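Local coordinates for protein glycerol dehydratase (Clostridium butyricum, PDB 1R9D) that probably dehydrates glycerol without vitamin B12, as a lyase of the glycyl-radical, pyruvate formate lyase-like family, at residues L266-F269 against I270-I273; K482-D485 against E486-K489. One frame throughout, in Å; residues are numbered along the deposited sequence.

How the contacts relate
Both contacts are local, between neighbouring turns of one piece of chain, and they lie on opposite sides of the chain's centre, their own centres about 55 Å apart. Contact 1 sits inside helix 260-277 and is wholly buried; contact 2 is at the surface, where a loop enters helix 484-516. The difference in place goes with a difference in chemistry. At 266-273 the main chain is bonded regularly and the side chains form an aromatic cluster, with the polar atoms of its tryptophan and histidine bonded to other parts of the fold. At 482-489 a serine and a glutamate form a capping box at the start of the helix, and its aromatic face packs on other helices.

Contact 1 (L266-F269 against I270-I273); sequences LFWF and IHAI
Leu-266 to Phe-269 and Ile-270 to Ile-273 are successive parts of helix 260-277, tied by four i to i+4 backbone bonds. The shortest runs from Ala-272 N to Trp-268 O at 2.7 Å, while the bond from His-271 N to Phe-267 O is almost straight, 175° at the hydrogen. On one flank Phe-267, Trp-268 and His-271 form an aromatic cluster. The phenyl ring of Phe-267 and the imidazole lie nearly parallel, yet slid so far apart that they barely overlap, with centroids separated by 5.9 Å. The indole meets the imidazole obliquely, Trp-268 CZ3 standing 3.7 Å from His-271 CD2. Both ring nitrogens of His-271 are engaged elsewhere, ND1 with Tyr-169 OH and NE2 with Gln-340 OE1, which should fix the rotation of the ring. Trp-268 NE1 is bonded to Gly-74 O, joining the helix to a distant part of the chain. Leu-266 and Ile-270, one turn apart, both face helix 169-190, and Phe-269 and Ile-273 do the same for helix 197-230. Trp-268 has CG anti to its own N (chi1 -178°), which carries the indole along the helix above the next turn. There Ala-272 CB makes a CH-pi contact over one indole face, 4.2 Å from the centroid of the Trp-268 five-membered ring.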
loop_
_atom_site.group_PDB
_atom_site.type_symbol
_atom_site.label_atom_id
_atom_site.label_comp_id
_atom_site.label_asym_id
_atom_site.label_seq_id
_atom_site.Cartn_x
_atom_site.Cartn_y
_atom_site.Cartn_z
ATOM N N LEU A 266 -16.379 10.903 30.123
ATOM C CA LEU A 266 -15.990 10.995 28.720
ATOM C C LEU A 266 -14.497 10.686 28.579
ATOM O O LEU A 266 -14.069 10.042 27.615
ATOM C CB LEU A 266 -16.312 12.390 28.167
ATOM C CG LEU A 266 -15.973 12.648 26.691
ATOM C CD1 LEU A 266 -16.495 11.517 25.817
ATOM C CD2 LEU A 266 -16.572 13.977 26.266
ATOM N N PHE A 267 -13.709 11.139 29.550
ATOM C CA PHE A 267 -12.275 10.867 29.535
ATOM C C PHE A 267 -12.066 9.358 29.469
ATOM O O PHE A 267 -11.320 8.862 28.627
ATOM C CB PHE A 267 -11.600 11.397 30.802
ATOM C CG PHE A 267 -10.245 10.802 31.051
ATOM C CD1 PHE A 267 -9.132 11.247 30.344
ATOM C CD2 PHE A 267 -10.092 9.748 31.950
ATOM C CE1 PHE A 267 -7.888 10.647 30.528
ATOM C CE2 PHE A 267 -8.857 9.143 32.140
ATOM C CZ PHE A 267 -7.750 9.597 31.422
ATOM N N TRP A 268 -12.724 8.625 30.363
ATOM C CA TRP A 268 -12.561 7.180 30.385
ATOM C C TRP A 268 -13.007 6.496 29.097
ATOM O O TRP A 268 -12.367 5.545 28.659
ATOM C CB TRP A 268 -13.284 6.552 31.587
ATOM C CG TRP A 268 -13.073 5.073 31.633
ATOM C CD1 TRP A 268 -14.006 4.101 31.398
ATOM C CD2 TRP A 268 -11.823 4.396 31.807
ATOM N NE1 TRP A 268 -13.412 2.863 31.407
ATOM C CE2 TRP A 268 -12.071 3.015 31.655
ATOM C CE3 TRP A 268 -10.512 4.824 32.071
ATOM C CZ2 TRP A 268 -11.057 2.052 31.756
ATOM C CZ3 TRP A 268 -9.503 3.867 32.173
ATOM C CH2 TRP A 268 -9.782 2.498 32.014
ATOM N N PHE A 269 -14.094 6.961 28.484
ATOM C CA PHE A 269 -14.538 6.338 27.238
ATOM C C PHE A 269 -13.495 6.549 26.143
ATOM O O PHE A 269 -13.223 5.648 25.356
ATOM C CB PHE A 269 -15.893 6.896 26.784
ATOM C CG PHE A 269 -17.074 6.236 27.448
ATOM C CD1 PHE A 269 -17.199 4.847 27.453
ATOM C CD2 PHE A 269 -18.062 7.001 28.057
ATOM C CE1 PHE A 269 -18.296 4.226 28.060
ATOM C CE2 PHE A 269 -19.162 6.391 28.666
ATOM C CZ PHE A 269 -19.278 5.002 28.667
ATOM N N ILE A 270 -12.915 7.742 26.085
ATOM C CA ILE A 270 -11.881 8.007 25.085
ATOM C C ILE A 270 -10.733 7.022 25.314
ATOM O O ILE A 270 -10.304 6.312 24.401
ATOM C CB ILE A 270 -11.317 9.440 25.216
ATOM C CG1 ILE A 270 -12.391 10.467 24.871
ATOM C CG2 ILE A 270 -10.111 9.607 24.303
ATOM C CD1 ILE A 270 -12.012 11.883 25.241
ATOM N N HIS A 271 -10.247 6.984 26.551
ATOM C CA HIS A 271 -9.139 6.106 26.923
ATOM C C HIS A 271 -9.464 4.637 26.671
ATOM O O HIS A 271 -8.667 3.900 26.090
ATOM C CB HIS A 271 -8.789 6.310 28.400
ATOM C CG HIS A 271 -7.478 5.707 28.800
ATOM N ND1 HIS A 271 -6.269 6.334 28.572
ATOM C CD2 HIS A 271 -7.183 4.526 29.394
ATOM C CE1 HIS A 271 -5.288 5.564 29.010
ATOM N NE2 HIS A 271 -5.816 4.461 29.514
ATOM N N ALA A 272 -10.645 4.208 27.098
ATOM C CA ALA A 272 -11.046 2.819 26.923
ATOM C C ALA A 272 -11.115 2.372 25.465
ATOM O O ALA A 272 -10.577 1.327 25.109
ATOM C CB ALA A 272 -12.399 2.575 27.610
ATOM N N ILE A 273 -11.772 3.159 24.619
ATOM C CA ILE A 273 -11.912 2.791 23.217
ATOM C C ILE A 273 -10.565 2.705 22.495
ATOM O O ILE A 273 -10.398 1.898 21.586
ATOM C CB ILE A 273 -12.877 3.757 22.493
ATOM C CG1 ILE A 273 -14.251 3.701 23.179
ATOM C CG2 ILE A 273 -13.014 3.362 21.028
ATOM C CD1 ILE A 273 -15.233 4.747 22.711
#

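Contact 2 (K482-D485 against E486-K489); sequences KSFD and EFMK
Lys-482 to Asp-485 leads from a loop into the first turn of helix 484-516, which Glu-486 to Lys-489 continues with bonds from Met-488 N to Phe-484 O and from Lys-489 N to Asp-485 O, while those from Glu-486 N and Phe-487 N to Ser-483 O are weak. Ser-483 is the N-cap, and with Glu-486 it forms a capping box. Its OG, turned between the backbone N and the carbonyl carbon (chi1 71°), accepts from Glu-486 N at 3.3 Å. In return the carboxylate of Glu-486 reaches back: OE1 accepts from Ser-483 N at 3.1 Å, the donor approaching on the anti side and 32° out of the carboxylate plane. The same oxygen is also met by Lys-482 N, nearly in line with the C-O bond; the 2.5 Å between them is too short to be taken at face value, but the pattern is of two main-chain N-H groups converging on one atom. Glu-486 OE2 has a weak bond to Gln-476 NE2. Away from the cap, the ring of Phe-484 is met within this piece of chain by Met-488 and Phe-487. Met-488 bends at chi2 and chi3, laying its CG over one face, 3.6 Å from Phe-484 CE2, and bringing SD obliquely to 3.7 Å from Phe-484 CZ, a Met-aromatic contact. Phe-487 lies nearly parallel to this ring but well displaced, its CD2 3.8 Å from Phe-484 CE1. These three side chains all pack on helix 553-569, while Phe-484 and Met-488 also touch helix 607-624 and Phe-487 meets helix 453-461.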
loop_
_atom_site.group_PDB
_atom_site.type_symbol
_atom_site.label_atom_id
_atom_site.label_comp_id
_atom_site.label_asym_id
_atom_site.label_seq_id
_atom_site.Cartn_x
_atom_site.Cartn_y
_atom_site.Cartn_z
ATOM N N LYS A 482 47.143 -3.060 21.679
ATOM C CA LYS A 482 48.177 -2.487 22.530
ATOM C C LYS A 482 47.720 -1.211 23.227
ATOM O O LYS A 482 48.422 -0.690 24.093
ATOM C CB LYS A 482 49.429 -2.199 21.703
ATOM C CG LYS A 482 50.021 -3.433 21.038
ATOM C CD LYS A 482 51.219 -3.072 20.169
ATOM C CE LYS A 482 51.760 -4.292 19.435
ATOM N NZ LYS A 482 52.859 -3.925 18.492
ATOM N N SER A 483 46.542 -0.710 22.858
ATOM C CA SER A 483 46.022 0.512 23.465
ATOM C C SER A 483 44.515 0.457 23.685
ATOM O O SER A 483 43.796 -0.259 22.988
ATOM C CB SER A 483 46.340 1.717 22.582
ATOM O OG SER A 483 45.554 1.686 21.402
ATOM N N PHE A 484 44.046 1.237 24.651
ATOM C CA PHE A 484 42.626 1.293 24.961
ATOM C C PHE A 484 41.886 1.959 23.801
ATOM O O PHE A 484 40.700 1.711 23.582
ATOM C CB PHE A 484 42.405 2.080 26.253
ATOM C CG PHE A 484 40.975 2.119 26.701
ATOM C CD1 PHE A 484 40.300 0.947 27.015
ATOM C CD2 PHE A 484 40.303 3.331 26.806
ATOM C CE1 PHE A 484 38.969 0.978 27.430
ATOM C CE2 PHE A 484 38.970 3.374 27.221
ATOM C CZ PHE A 484 38.305 2.191 27.533
ATOM N N ASP A 485 42.598 2.796 23.051
ATOM C CA ASP A 485 42.011 3.484 21.907
ATOM C C ASP A 485 41.569 2.474 20.855
ATOM O O ASP A 485 40.536 2.652 20.204
ATOM C CB ASP A 485 43.023 4.450 21.291
ATOM C CG ASP A 485 43.562 5.446 22.295
ATOM O OD1 ASP A 485 44.237 5.020 23.263
ATOM O OD2 ASP A 485 43.310 6.656 22.121
ATOM N N GLU A 486 42.358 1.415 20.686
ATOM C CA GLU A 486 42.034 0.371 19.718
ATOM C C GLU A 486 40.801 -0.383 20.193
ATOM O O GLU A 486 40.007 -0.873 19.389
ATOM C CB GLU A 486 43.192 -0.619 19.575
ATOM C CG GLU A 486 44.471 -0.039 18.993
ATOM C CD GLU A 486 45.571 -1.085 18.896
ATOM O OE1 GLU A 486 45.902 -1.692 19.938
ATOM O OE2 GLU A 486 46.102 -1.303 17.785
ATOM N N PHE A 487 40.657 -0.481 21.510
ATOM C CA PHE A 487 39.521 -1.169 22.102
ATOM C C PHE A 487 38.238 -0.385 21.836
ATOM O O PHE A 487 37.239 -0.946 21.394
ATOM C CB PHE A 487 39.715 -1.321 23.610
ATOM C CG PHE A 487 38.661 -2.158 24.266
ATOM C CD1 PHE A 487 38.721 -3.546 24.206
ATOM C CD2 PHE A 487 37.583 -1.562 24.910
ATOM C CE1 PHE A 487 37.723 -4.331 24.777
ATOM C CE2 PHE A 487 36.576 -2.339 25.485
ATOM C CZ PHE A 487 36.647 -3.728 25.417
ATOM N N MET A 488 38.274 0.915 22.106
ATOM C CA MET A 488 37.110 1.763 21.889
ATOM C C MET A 488 36.704 1.811 20.420
ATOM O O MET A 488 35.527 1.990 20.106
ATOM C CB MET A 488 37.375 3.183 22.400
ATOM C CG MET A 488 37.417 3.300 23.920
ATOM S SD MET A 488 35.922 2.659 24.727
ATOM C CE MET A 488 34.722 3.949 24.313
ATOM N N LYS A 489 37.672 1.655 19.521
ATOM C CA LYS A 489 37.374 1.671 18.091
ATOM C C LYS A 489 36.621 0.408 17.700
ATOM O O LYS A 489 35.699 0.452 16.882
ATOM C CB LYS A 489 38.658 1.783 17.269
ATOM C CG LYS A 489 39.335 3.126 17.406
ATOM C CD LYS A 489 40.519 3.270 16.467
ATOM C CE LYS A 489 41.147 4.651 16.602
ATOM N NZ LYS A 489 42.351 4.800 15.735
#